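Local coordinates for putative acyl-CoA thioester hydrolase HI0827 (Haemophilus influenzae, PDB 1YLI), which probably hydrolyses the thioester bond of a broad range of acyl-coenzyme A substrates as a hexameric hotdog-fold enzyme, at residues W37-M42 and M66-P71; S91-V96 and D116-F121. One frame throughout, in Å; residues are numbered along the deposited sequence.

Overall arrangement
Contacts 1 and 2 share one hotdog subunit, with centres about 14 Å apart. Contact 1 sets helix 35-54 against the end of strand 58-67, outermost in this subunit's own sheet, through apolar side chains alone, burying 215 Å²; contact 2 is a backbone-bonded strand pair inside the sheet, burying 617 Å². The touching residues of 37-42 and 66-71 are all buried, whereas contact 2 has a buried apolar face and a mixed, largely partly exposed face of lysines, V118 and T120. They meet where M42 CB lies 3.5 Å from F119 CE1. Each also reaches a different coenzyme A: contact 1 beside the adenine and pantetheine, contact 2 at the 3'-phosphate.

Contact 1 (W37-M42 and M66-P71); sequences WIMSQM and MNFIKP. With COA (coenzyme A), chain E.
M39 and F68 make the closest approach between helix residues 37-42 and the strand end and loop of 66-71. M39 CE lies 3.4 Å from F68 CZ, reaching the far end of the ring obliquely, the two side chains lying roughly perpendicular. I38 comes instead to the ring's edge, near its plane, with I38 CG2 4.0 Å from F68 CE1. A chi1 of -63° sets CG1 beside the backbone N and leaves CG2 anti to it, directed at the ring, while the CD1 end of the other branch turns off. Beside them M42 SD and M66 SD are 3.9 Å apart, their chains running antiparallel past one another. No hydrogen bond joins the segments, so this tight part is purely apolar.

From N67 onward, the F68 ring apart, 66-71 makes no contact with 37-42; N67, I69 and P71 are exposed, and polar atoms here meet coenzyme A. N67 OD1 accepts a bond from adenine N6A at 2.7 Å, and F68 O takes one from pantetheine N8P at 3.0 Å. F68 thus works on both sides: its carbonyl holds the ligand while F68 CD1 lies 3.9 Å from C2P, the carbon bonded to thiol sulfur S1P.

Around this core, M42 packs on strands 91-101 and 111-123 and M66 on the latter. M39 also touches F119 of the second subunit; a strand of that subunit pairs antiparallel with M66 and N67.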
ATOM      1  N   TRP B  37      14.144  -1.952   3.150  1.00 32.98           N
ATOM      2  CA  TRP B  37      13.596  -1.118   2.112  1.00 32.51           C
ATOM      3  C   TRP B  37      14.688  -0.613   1.160  1.00 33.15           C
ATOM      4  O   TRP B  37      14.482  -0.596  -0.055  1.00 32.40           O
ATOM      5  CB  TRP B  37      12.873   0.084   2.677  1.00 33.07           C
ATOM      6  CG  TRP B  37      12.272   0.927   1.579  1.00 34.49           C
ATOM      7  CD1 TRP B  37      11.228   0.592   0.776  1.00 35.69           C
ATOM      8  CD2 TRP B  37      12.682   2.239   1.181  1.00 34.85           C
ATOM      9  NE1 TRP B  37      10.966   1.609  -0.105  1.00 35.01           N
ATOM     10  CE2 TRP B  37      11.856   2.624   0.111  1.00 35.37           C
ATOM     11  CE3 TRP B  37      13.683   3.125   1.629  1.00 35.63           C
ATOM     12  CZ2 TRP B  37      11.955   3.876  -0.502  1.00 34.22           C
ATOM     13  CZ3 TRP B  37      13.795   4.392   1.002  1.00 35.84           C
ATOM     14  CH2 TRP B  37      12.948   4.739  -0.060  1.00 35.83           C
ATOM     15  N   ILE B  38      15.822  -0.180   1.699  1.00 31.91           N
ATOM     16  CA  ILE B  38      16.919   0.248   0.836  1.00 33.18           C
ATOM     17  C   ILE B  38      17.378  -0.898  -0.056  1.00 33.92           C
ATOM     18  O   ILE B  38      17.646  -0.700  -1.263  1.00 33.35           O
ATOM     19  CB  ILE B  38      18.125   0.805   1.676  1.00 33.68           C
ATOM     20  CG1 ILE B  38      17.675   2.042   2.438  1.00 34.78           C
ATOM     21  CG2 ILE B  38      19.365   1.170   0.787  1.00 32.71           C
ATOM     22  CD1 ILE B  38      17.242   3.198   1.522  1.00 37.76           C
ATOM     23  N   MET B  39      17.527  -2.078   0.549  1.00 34.08           N
ATOM     24  CA  MET B  39      17.918  -3.281  -0.189  1.00 34.87           C
ATOM     25  C   MET B  39      16.934  -3.564  -1.345  1.00 34.52           C
ATOM     26  O   MET B  39      17.349  -3.877  -2.465  1.00 34.51           O
ATOM     27  CB  MET B  39      17.980  -4.486   0.750  1.00 34.22           C
ATOM     28  CG  MET B  39      19.109  -4.410   1.754  1.00 35.78           C
ATOM     29  SD  MET B  39      18.980  -5.765   2.948  1.00 37.81           S
ATOM     30  CE  MET B  39      19.514  -4.949   4.440  1.00 42.30           C
ATOM     31  N   SER B  40      15.639  -3.455  -1.056  1.00 33.73           N
ATOM     32  CA  SER B  40      14.604  -3.611  -2.069  1.00 33.74           C
ATOM     33  C   SER B  40      14.739  -2.636  -3.252  1.00 34.05           C
ATOM     34  O   SER B  40      14.570  -3.022  -4.405  1.00 33.92           O
ATOM     35  CB  SER B  40      13.208  -3.466  -1.424  1.00 34.95           C
ATOM     36  OG  SER B  40      12.196  -3.757  -2.367  1.00 34.60           O
ATOM     37  N   GLN B  41      14.973  -1.369  -2.943  1.00 33.16           N
ATOM     38  CA  GLN B  41      15.123  -0.321  -3.951  1.00 33.44           C
ATOM     39  C   GLN B  41      16.355  -0.577  -4.829  1.00 33.61           C
ATOM     40  O   GLN B  41      16.270  -0.374  -6.035  1.00 32.06           O
ATOM     41  CB  GLN B  41      15.297   1.048  -3.299  1.00 33.71           C
ATOM     42  CG  GLN B  41      14.038   1.582  -2.643  1.00 32.18           C
ATOM     43  CD  GLN B  41      13.103   2.161  -3.682  1.00 34.63           C
ATOM     44  OE1 GLN B  41      13.452   3.117  -4.393  1.00 37.03           O
ATOM     45  NE2 GLN B  41      11.951   1.543  -3.833  1.00 34.68           N
ATOM     46  N   MET B  42      17.455  -1.022  -4.206  1.00 33.18           N
ATOM     47  CA  MET B  42      18.685  -1.374  -4.931  1.00 34.91           C
ATOM     48  C   MET B  42      18.467  -2.489  -5.953  1.00 34.10           C
ATOM     49  O   MET B  42      18.898  -2.404  -7.087  1.00 31.97           O
ATOM     50  CB  MET B  42      19.788  -1.818  -3.963  1.00 34.77           C
ATOM     51  CG  MET B  42      20.278  -0.686  -3.038  1.00 36.85           C
ATOM     52  SD  MET B  42      21.310  -1.329  -1.737  1.00 38.73           S
ATOM     53  CE  MET B  42      22.844  -1.257  -2.629  1.00 32.03           C
ATOM     54  N   MET B  66      27.033  -5.609   2.467  1.00 29.78           N
ATOM     55  CA  MET B  66      26.687  -4.194   2.438  1.00 32.05           C
ATOM     56  C   MET B  66      26.828  -3.617   3.833  1.00 31.71           C
ATOM     57  O   MET B  66      26.459  -4.302   4.762  1.00 31.22           O
ATOM     58  CB  MET B  66      25.172  -4.149   2.165  1.00 33.35           C
ATOM     59  CG  MET B  66      24.794  -3.289   1.148  1.00 38.50           C
ATOM     60  SD  MET B  66      23.032  -3.550   0.936  1.00 35.07           S
ATOM     61  CE  MET B  66      22.990  -5.133   0.081  1.00 31.62           C
ATOM     62  N   ASN B  67      27.249  -2.352   4.001  1.00 32.36           N
ATOM     63  CA  ASN B  67      27.167  -1.632   5.321  1.00 32.53           C
ATOM     64  C   ASN B  67      26.285  -0.420   5.078  1.00 32.24           C
ATOM     65  O   ASN B  67      26.253   0.097   3.964  1.00 33.48           O
ATOM     66  CB  ASN B  67      28.518  -1.078   5.827  1.00 31.47           C
ATOM     67  CG  ASN B  67      29.542  -2.154   6.136  1.00 37.25           C
ATOM     68  OD1 ASN B  67      29.329  -3.003   7.010  1.00 37.72           O
ATOM     69  ND2 ASN B  67      30.700  -2.088   5.468  1.00 35.68           N
ATOM     70  N   PHE B  68      25.563   0.036   6.105  1.00 31.88           N
ATOM     71  CA  PHE B  68      24.716   1.250   5.988  1.00 31.71           C
ATOM     72  C   PHE B  68      25.388   2.279   6.915  1.00 32.13           C
ATOM     73  O   PHE B  68      25.391   2.111   8.139  1.00 30.72           O
ATOM     74  CB  PHE B  68      23.237   0.957   6.396  1.00 30.25           C
ATOM     75  CG  PHE B  68      22.588  -0.142   5.574  1.00 28.33           C
ATOM     76  CD1 PHE B  68      21.996   0.144   4.361  1.00 32.08           C
ATOM     77  CD2 PHE B  68      22.664  -1.463   5.973  1.00 31.28           C
ATOM     78  CE1 PHE B  68      21.421  -0.858   3.585  1.00 32.91           C
ATOM     79  CE2 PHE B  68      22.123  -2.490   5.187  1.00 30.62           C
ATOM     80  CZ  PHE B  68      21.525  -2.186   3.995  1.00 30.83           C
ATOM     81  N   ILE B  69      25.948   3.337   6.340  1.00 33.29           N
ATOM     82  CA  ILE B  69      26.755   4.241   7.150  1.00 34.52           C
ATOM     83  C   ILE B  69      25.988   5.348   7.876  1.00 34.30           C
ATOM     84  O   ILE B  69      26.450   5.830   8.907  1.00 32.38           O
ATOM     85  CB  ILE B  69      27.933   4.866   6.372  1.00 36.59           C
ATOM     86  CG1 ILE B  69      27.438   5.760   5.224  1.00 37.68           C
ATOM     87  CG2 ILE B  69      28.922   3.791   5.914  1.00 38.25           C
ATOM     88  CD1 ILE B  69      28.408   6.960   4.927  1.00 42.09           C
ATOM     89  N   LYS B  70      24.827   5.738   7.336  1.00 34.82           N
ATOM     90  CA  LYS B  70      24.069   6.861   7.859  1.00 35.77           C
ATOM     91  C   LYS B  70      22.576   6.576   7.682  1.00 34.09           C
ATOM     92  O   LYS B  70      22.199   5.945   6.699  1.00 32.52           O
ATOM     93  CB  LYS B  70      24.454   8.161   7.117  1.00 36.35           C
ATOM     94  CG  LYS B  70      25.763   8.814   7.623  1.00 39.08           C
ATOM     95  CD  LYS B  70      26.115  10.123   6.871  1.00 39.50           C
ATOM     96  CE  LYS B  70      25.138  11.304   7.251  1.00 45.41           C
ATOM     97  NZ  LYS B  70      25.681  12.716   6.982  1.00 42.72           N
ATOM     98  N   PRO B  71      21.738   7.020   8.649  1.00 33.66           N
ATOM     99  CA  PRO B  71      20.295   6.778   8.565  1.00 33.97           C
ATOM    100  C   PRO B  71      19.609   7.642   7.499  1.00 34.79           C
ATOM    101  O   PRO B  71      20.214   8.592   6.999  1.00 35.48           O
ATOM    102  CB  PRO B  71      19.804   7.143   9.960  1.00 33.61           C
ATOM    103  CG  PRO B  71      20.848   8.100  10.506  1.00 34.89           C
ATOM    104  CD  PRO B  71      22.117   7.724   9.894  1.00 33.26           C
TER
HETATM  105  N1A COA E 157      29.679  -4.094  10.666  1.00 34.74           N
HETATM  106  C2A COA E 157      29.437  -4.731  11.858  1.00 33.66           C
HETATM  107  N3A COA E 157      29.423  -4.014  13.018  1.00 34.79           N
HETATM  108  C4A COA E 157      29.618  -2.679  12.961  1.00 32.90           C
HETATM  109  C5A COA E 157      29.873  -2.032  11.765  1.00 31.24           C
HETATM  110  C6A COA E 157      29.888  -2.754  10.593  1.00 32.99           C
HETATM  111  N6A COA E 157      30.238  -2.215   9.434  1.00 31.25           N
HETATM  112  N7A COA E 157      30.071  -0.731  12.015  1.00 32.00           N
HETATM  113  C8A COA E 157      29.923  -0.544  13.349  1.00 34.26           C
HETATM  114  N9A COA E 157      29.655  -1.748  13.945  1.00 34.31           N
HETATM  115  C1B COA E 157      29.413  -2.007  15.376  1.00 34.89           C
HETATM  116  C2B COA E 157      30.539  -1.517  16.271  1.00 36.27           C
HETATM  117  O2B COA E 157      31.659  -2.371  16.314  1.00 37.58           O
HETATM  118  C3B COA E 157      29.798  -1.423  17.590  1.00 34.59           C
HETATM  119  O3B COA E 157      29.604  -2.714  18.128  1.00 32.95           O
HETATM  120  P3B COA E 157      29.459  -3.018  19.698  1.00 31.08           P
HETATM  121  O7A COA E 157      30.886  -3.068  20.221  1.00 31.34           O
HETATM  122  O8A COA E 157      28.790  -4.327  19.955  1.00 30.20           O
HETATM  123  O9A COA E 157      28.782  -1.886  20.426  1.00 31.48           O
HETATM  124  C4B COA E 157      28.425  -0.929  17.154  1.00 36.05           C
HETATM  125  O4B COA E 157      28.317  -1.250  15.794  1.00 33.71           O
HETATM  126  C5B COA E 157      28.257   0.571  17.382  1.00 34.20           C
HETATM  127  O5B COA E 157      29.393   1.225  16.845  1.00 37.07           O
HETATM  128  P1A COA E 157      29.641   2.742  17.250  1.00 34.59           P
HETATM  129  O1A COA E 157      31.104   3.072  17.085  1.00 32.73           O
HETATM  130  O2A COA E 157      29.101   3.009  18.635  1.00 35.46           O
HETATM  131  O3A COA E 157      28.660   3.630  16.322  1.00 33.93           O
HETATM  132  P2A COA E 157      29.074   4.126  14.872  1.00 36.09           P
HETATM  133  O4A COA E 157      30.045   3.057  14.416  1.00 35.14           O
HETATM  134  O5A COA E 157      29.673   5.516  14.874  1.00 30.11           O
HETATM  135  O6A COA E 157      27.659   4.078  14.114  1.00 34.41           O
HETATM  136  CBP COA E 157      25.509   3.295  13.503  1.00 34.58           C
HETATM  137  CCP COA E 157      26.863   2.905  14.067  1.00 34.97           C
HETATM  138  CDP COA E 157      24.763   1.994  13.145  1.00 32.63           C
HETATM  139  CEP COA E 157      24.817   4.059  14.628  1.00 34.87           C
HETATM  140  CAP COA E 157      25.698   4.172  12.241  1.00 32.94           C
HETATM  141  OAP COA E 157      26.585   3.466  11.405  1.00 28.78           O
HETATM  142  C9P COA E 157      24.382   4.391  11.524  1.00 33.22           C
HETATM  143  O9P COA E 157      23.412   5.228  12.118  1.00 34.39           O
HETATM  144  N8P COA E 157      24.174   3.748  10.368  1.00 30.59           N
HETATM  145  C7P COA E 157      22.890   3.745   9.664  1.00 31.16           C
HETATM  146  C6P COA E 157      21.942   2.735  10.287  1.00 30.91           C
HETATM  147  C5P COA E 157      20.599   2.765   9.605  1.00 32.87           C
HETATM  148  O5P COA E 157      19.829   3.715   9.810  1.00 31.94           O
HETATM  149  N4P COA E 157      20.315   1.697   8.851  1.00 32.88           N
HETATM  150  C3P COA E 157      19.026   1.501   8.218  1.00 32.53           C
HETATM  151  C2P COA E 157      19.158   1.459   6.708  1.00 36.48           C
HETATM  152  S1P COA E 157      19.704   3.051   6.073  1.00 36.95           S

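Contact 2 (S91-V96 and D116-F121). With COA (coenzyme A), chain H.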
ATOM      1  N   SER B  91      24.701 -13.974 -17.190  1.00 32.88           N
ATOM      2  CA  SER B  91      24.782 -13.199 -15.954  1.00 32.59           C
ATOM      3  C   SER B  91      25.208 -11.743 -16.211  1.00 33.01           C
ATOM      4  O   SER B  91      25.930 -11.441 -17.172  1.00 32.35           O
ATOM      5  CB  SER B  91      25.733 -13.868 -14.958  1.00 32.10           C
ATOM      6  OG  SER B  91      27.067 -13.635 -15.381  1.00 33.44           O
ATOM      7  N   ILE B  92      24.792 -10.861 -15.316  1.00 34.02           N
ATOM      8  CA  ILE B  92      25.102  -9.436 -15.393  1.00 36.17           C
ATOM      9  C   ILE B  92      25.349  -8.906 -13.988  1.00 35.00           C
ATOM     10  O   ILE B  92      24.518  -9.075 -13.101  1.00 35.46           O
ATOM     11  CB  ILE B  92      23.933  -8.593 -15.979  1.00 36.65           C
ATOM     12  CG1 ILE B  92      23.457  -9.150 -17.306  1.00 37.93           C
ATOM     13  CG2 ILE B  92      24.367  -7.145 -16.212  1.00 39.04           C
ATOM     14  CD1 ILE B  92      22.330  -8.308 -17.926  1.00 38.02           C
ATOM     15  N   LYS B  93      26.496  -8.281 -13.789  1.00 34.98           N
ATOM     16  CA  LYS B  93      26.808  -7.743 -12.473  1.00 34.95           C
ATOM     17  C   LYS B  93      26.578  -6.244 -12.526  1.00 34.77           C
ATOM     18  O   LYS B  93      27.134  -5.566 -13.410  1.00 34.64           O
ATOM     19  CB  LYS B  93      28.242  -8.088 -12.078  1.00 33.85           C
ATOM     20  CG  LYS B  93      28.382  -9.531 -11.653  1.00 35.27           C
ATOM     21  CD  LYS B  93      29.770  -9.833 -11.184  1.00 37.27           C
ATOM     22  CE  LYS B  93      29.923 -11.279 -10.763  1.00 37.68           C
ATOM     23  NZ  LYS B  93      29.110 -11.554  -9.538  1.00 40.07           N
ATOM     24  N   ILE B  94      25.719  -5.747 -11.635  1.00 33.85           N
ATOM     25  CA  ILE B  94      25.460  -4.299 -11.533  1.00 34.42           C
ATOM     26  C   ILE B  94      25.814  -3.777 -10.141  1.00 34.35           C
ATOM     27  O   ILE B  94      25.294  -4.278  -9.118  1.00 34.35           O
ATOM     28  CB  ILE B  94      23.990  -3.939 -11.927  1.00 33.68           C
ATOM     29  CG1 ILE B  94      23.798  -4.140 -13.425  1.00 36.75           C
ATOM     30  CG2 ILE B  94      23.650  -2.461 -11.609  1.00 31.57           C
ATOM     31  CD1 ILE B  94      22.652  -4.956 -13.639  1.00 42.59           C
ATOM     32  N   LYS B  95      26.732  -2.818 -10.083  1.00 33.31           N
ATOM     33  CA  LYS B  95      26.978  -2.106  -8.818  1.00 32.66           C
ATOM     34  C   LYS B  95      25.975  -0.965  -8.619  1.00 33.06           C
ATOM     35  O   LYS B  95      25.824  -0.127  -9.486  1.00 33.06           O
ATOM     36  CB  LYS B  95      28.421  -1.621  -8.727  1.00 33.00           C
ATOM     37  CG  LYS B  95      28.772  -1.040  -7.398  1.00 34.06           C
ATOM     38  CD  LYS B  95      30.258  -0.873  -7.222  1.00 37.31           C
ATOM     39  CE  LYS B  95      30.590  -0.485  -5.770  1.00 36.45           C
ATOM     40  NZ  LYS B  95      32.063  -0.169  -5.683  1.00 38.95           N
ATOM     41  N   VAL B  96      25.297  -0.955  -7.465  1.00 31.88           N
ATOM     42  CA  VAL B  96      24.283   0.028  -7.131  1.00 32.58           C
ATOM     43  C   VAL B  96      24.796   0.817  -5.946  1.00 32.87           C
ATOM     44  O   VAL B  96      25.231   0.226  -4.938  1.00 32.06           O
ATOM     45  CB  VAL B  96      22.923  -0.608  -6.747  1.00 32.61           C
ATOM     46  CG1 VAL B  96      21.835   0.522  -6.446  1.00 32.03           C
ATOM     47  CG2 VAL B  96      22.428  -1.582  -7.866  1.00 34.80           C
ATOM     48  N   ASP B 116      26.459   0.871  -0.867  1.00 32.26           N
ATOM     49  CA  ASP B 116      26.531   0.342  -2.239  1.00 33.78           C
ATOM     50  C   ASP B 116      26.739  -1.166  -2.198  1.00 33.99           C
ATOM     51  O   ASP B 116      27.194  -1.714  -1.173  1.00 33.91           O
ATOM     52  CB  ASP B 116      27.635   1.030  -3.105  1.00 33.69           C
ATOM     53  CG  ASP B 116      29.050   0.925  -2.513  1.00 35.07           C
ATOM     54  OD1 ASP B 116      29.579  -0.190  -2.382  1.00 37.43           O
ATOM     55  OD2 ASP B 116      29.689   1.965  -2.243  1.00 35.38           O
ATOM     56  N   ALA B 117      26.437  -1.832  -3.308  1.00 33.56           N
ATOM     57  CA  ALA B 117      26.665  -3.278  -3.379  1.00 33.33           C
ATOM     58  C   ALA B 117      26.471  -3.753  -4.792  1.00 32.37           C
ATOM     59  O   ALA B 117      25.685  -3.202  -5.559  1.00 32.08           O
ATOM     60  CB  ALA B 117      25.690  -4.048  -2.419  1.00 32.79           C
ATOM     61  N   VAL B 118      27.169  -4.817  -5.109  1.00 32.47           N
ATOM     62  CA  VAL B 118      27.034  -5.454  -6.410  1.00 33.15           C
ATOM     63  C   VAL B 118      25.969  -6.530  -6.363  1.00 32.80           C
ATOM     64  O   VAL B 118      26.038  -7.492  -5.557  1.00 32.31           O
ATOM     65  CB  VAL B 118      28.391  -6.030  -6.880  1.00 33.70           C
ATOM     66  CG1 VAL B 118      28.258  -6.790  -8.205  1.00 34.96           C
ATOM     67  CG2 VAL B 118      29.383  -4.879  -7.070  1.00 33.96           C
ATOM     68  N   PHE B 119      25.031  -6.394  -7.287  1.00 32.44           N
ATOM     69  CA  PHE B 119      24.016  -7.391  -7.507  1.00 33.01           C
ATOM     70  C   PHE B 119      24.370  -8.234  -8.718  1.00 32.85           C
ATOM     71  O   PHE B 119      24.802  -7.691  -9.742  1.00 31.89           O
ATOM     72  CB  PHE B 119      22.664  -6.703  -7.740  1.00 34.04           C
ATOM     73  CG  PHE B 119      22.034  -6.168  -6.484  1.00 35.44           C
ATOM     74  CD1 PHE B 119      22.508  -4.997  -5.895  1.00 38.57           C
ATOM     75  CD2 PHE B 119      20.985  -6.826  -5.891  1.00 33.77           C
ATOM     76  CE1 PHE B 119      21.944  -4.509  -4.713  1.00 39.94           C
ATOM     77  CE2 PHE B 119      20.418  -6.338  -4.737  1.00 34.06           C
ATOM     78  CZ  PHE B 119      20.903  -5.167  -4.143  1.00 35.98           C
ATOM     79  N   THR B 120      24.172  -9.555  -8.602  1.00 31.25           N
ATOM     80  CA  THR B 120      24.275 -10.437  -9.750  1.00 30.91           C
ATOM     81  C   THR B 120      22.900 -10.884 -10.212  1.00 31.87           C
ATOM     82  O   THR B 120      22.146 -11.506  -9.440  1.00 31.33           O
ATOM     83  CB  THR B 120      25.125 -11.661  -9.464  1.00 30.77           C
ATOM     84  OG1 THR B 120      26.372 -11.206  -8.946  1.00 29.72           O
ATOM     85  CG2 THR B 120      25.390 -12.434 -10.769  1.00 30.42           C
ATOM     86  N   PHE B 121      22.582 -10.540 -11.460  1.00 31.33           N
ATOM     87  CA  PHE B 121      21.319 -10.915 -12.067  1.00 31.34           C
ATOM     88  C   PHE B 121      21.584 -11.932 -13.164  1.00 32.16           C
ATOM     89  O   PHE B 121      22.692 -11.999 -13.717  1.00 32.24           O
ATOM     90  CB  PHE B 121      20.634  -9.719 -12.707  1.00 30.80           C
ATOM     91  CG  PHE B 121      20.339  -8.592 -11.765  1.00 33.47           C
ATOM     92  CD1 PHE B 121      19.161  -8.586 -11.015  1.00 33.45           C
ATOM     93  CD2 PHE B 121      21.201  -7.501 -11.661  1.00 31.32           C
ATOM     94  CE1 PHE B 121      18.877  -7.536 -10.171  1.00 34.71           C
ATOM     95  CE2 PHE B 121      20.913  -6.430 -10.810  1.00 34.07           C
ATOM     96  CZ  PHE B 121      19.753  -6.462 -10.054  1.00 34.08           C
TER
HETATM   97  N1A COA H 156      26.689 -16.213  -7.382  0.50 32.18           N
HETATM   98  C2A COA H 156      27.109 -15.477  -8.474  0.50 32.55           C
HETATM   99  N3A COA H 156      26.791 -15.933  -9.746  0.50 33.49           N
HETATM  100  C4A COA H 156      26.050 -17.075  -9.915  0.50 32.85           C
HETATM  101  C5A COA H 156      25.629 -17.812  -8.815  0.50 31.70           C
HETATM  102  C6A COA H 156      25.946 -17.371  -7.545  0.50 32.09           C
HETATM  103  N6A COA H 156      25.359 -17.969  -6.508  0.50 32.62           N
HETATM  104  N7A COA H 156      24.923 -18.885  -9.240  0.50 31.84           N
HETATM  105  C8A COA H 156      24.905 -18.859 -10.591  0.50 33.00           C
HETATM  106  N9A COA H 156      25.593 -17.751 -11.023  0.50 31.92           N
HETATM  107  C1B COA H 156      25.820 -17.388 -12.415  0.50 31.70           C
HETATM  108  C2B COA H 156      26.568 -18.477 -13.184  0.50 32.29           C
HETATM  109  O2B COA H 156      27.965 -18.359 -13.082  0.50 32.85           O
HETATM  110  C3B COA H 156      26.049 -18.313 -14.604  0.50 32.13           C
HETATM  111  O3B COA H 156      26.847 -17.353 -15.252  0.50 30.29           O
HETATM  112  P3B COA H 156      27.097 -17.151 -16.823  0.50 29.94           P
HETATM  113  O7A COA H 156      28.325 -17.930 -17.142  0.50 27.76           O
HETATM  114  O8A COA H 156      27.369 -15.693 -17.056  0.50 30.55           O
HETATM  115  O9A COA H 156      25.934 -17.573 -17.690  0.50 26.86           O
HETATM  116  C4B COA H 156      24.634 -17.780 -14.384  0.50 32.56           C
HETATM  117  O4B COA H 156      24.559 -17.344 -13.028  0.50 30.55           O
HETATM  118  C5B COA H 156      23.577 -18.851 -14.654  0.50 34.21           C
HETATM  119  O5B COA H 156      23.914 -20.012 -13.912  0.50 36.34           O
HETATM  120  P1A COA H 156      23.477 -21.469 -14.402  0.50 36.41           P
HETATM  121  O1A COA H 156      24.404 -22.486 -13.766  0.50 36.80           O
HETATM  122  O2A COA H 156      23.488 -21.575 -15.908  0.50 36.87           O
HETATM  123  O3A COA H 156      21.970 -21.689 -13.871  0.50 35.97           O
HETATM  124  P2A COA H 156      21.708 -22.126 -12.341  0.50 34.37           P
HETATM  125  O4A COA H 156      22.963 -21.833 -11.539  0.50 34.12           O
HETATM  126  O5A COA H 156      21.294 -23.561 -12.223  0.50 31.36           O
HETATM  127  O6A COA H 156      20.531 -21.164 -11.855  0.50 33.29           O
HETATM  128  CBP COA H 156      18.981 -19.447 -11.917  0.50 31.75           C
HETATM  129  CCP COA H 156      20.423 -19.808 -12.227  0.50 32.06           C
HETATM  130  CDP COA H 156      18.820 -17.950 -12.049  0.50 33.02           C
HETATM  131  CEP COA H 156      18.101 -20.084 -12.988  0.50 31.05           C
HETATM  132  CAP COA H 156      18.596 -19.951 -10.496  0.50 33.00           C
HETATM  133  OAP COA H 156      19.631 -19.884  -9.523  0.50 33.49           O
HETATM  134  C9P COA H 156      17.292 -19.424  -9.935  0.50 31.82           C
HETATM  135  O9P COA H 156      16.115 -19.536 -10.687  0.50 33.85           O
HETATM  136  N8P COA H 156      17.297 -18.875  -8.729  0.50 30.78           N
HETATM  137  C7P COA H 156      16.160 -18.097  -8.249  0.50 32.04           C
HETATM  138  C6P COA H 156      16.338 -16.634  -8.591  0.50 30.21           C
HETATM  139  C5P COA H 156      15.230 -15.804  -7.996  0.50 32.98           C
HETATM  140  O5P COA H 156      14.041 -16.027  -8.285  0.50 32.45           O
HETATM  141  N4P COA H 156      15.643 -14.827  -7.168  0.50 34.71           N
HETATM  142  C3P COA H 156      14.798 -13.816  -6.563  0.50 31.59           C
HETATM  143  C2P COA H 156      13.881 -14.325  -5.447  0.50 34.15           C
HETATM  144  S1P COA H 156      14.285 -15.977  -4.839  0.50 34.75           S
HETATM  145  O   HOH W   1      32.617   1.129  -3.187  1.00 42.20           O
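K93 and T120 face each other as a non-hydrogen-bonded pair of antiparallel strands 91-96 and 116-121, and their side chains run alongside in the same direction. Along K93, CB meets V118 CG1 at 4.1 Å; CG passes near T120 OG1; CD has no close partner across the pair; CE again approaches OG1; and K93 NZ donates to T120 OG1 at 2.8 Å. The chain is extended to CE and bends at its last torsion (chi4 -67°), which turns the ammonium group onto the hydroxyl.

Six backbone hydrogen bonds, in the reciprocal pairs I92-F121, I94-F119 and V96-A117, fix the register, and the strand directions differ by 159°. The side chains of these pairs share the face turned to helix 35-54. There I94 CD1 comes within 3.5 Å of F121 CD2, approaching the ring obliquely, with the two side chains nearly perpendicular. V96 CG2 lies 3.9 Å from F119 CD1, again oblique to the ring.

On the other face, K95 carries its extended chain across V118 CG2. K95 NZ stays 4.1 Å from D116 OD1, too far for a direct ion pair; a water accepts from NZ and donates to D116 OD2, which also forms a salt bridge with R10.

At the opposite end, S91 uses both its N and OG to bind coenzyme A, S91 OG lying 2.7 Å from phosphate oxygen O8A. The chemistry therefore divides by face and end: hydrocarbon and rings toward the helix, two lysines, V118 and the T120 hydroxyl on the other face, and a phosphate grip where strand 91-101 begins. T120 CG2 lies 3.9 Å from adenine N3A, and N67 of the second subunit binds the same coenzyme A, so the site is shared between subunits.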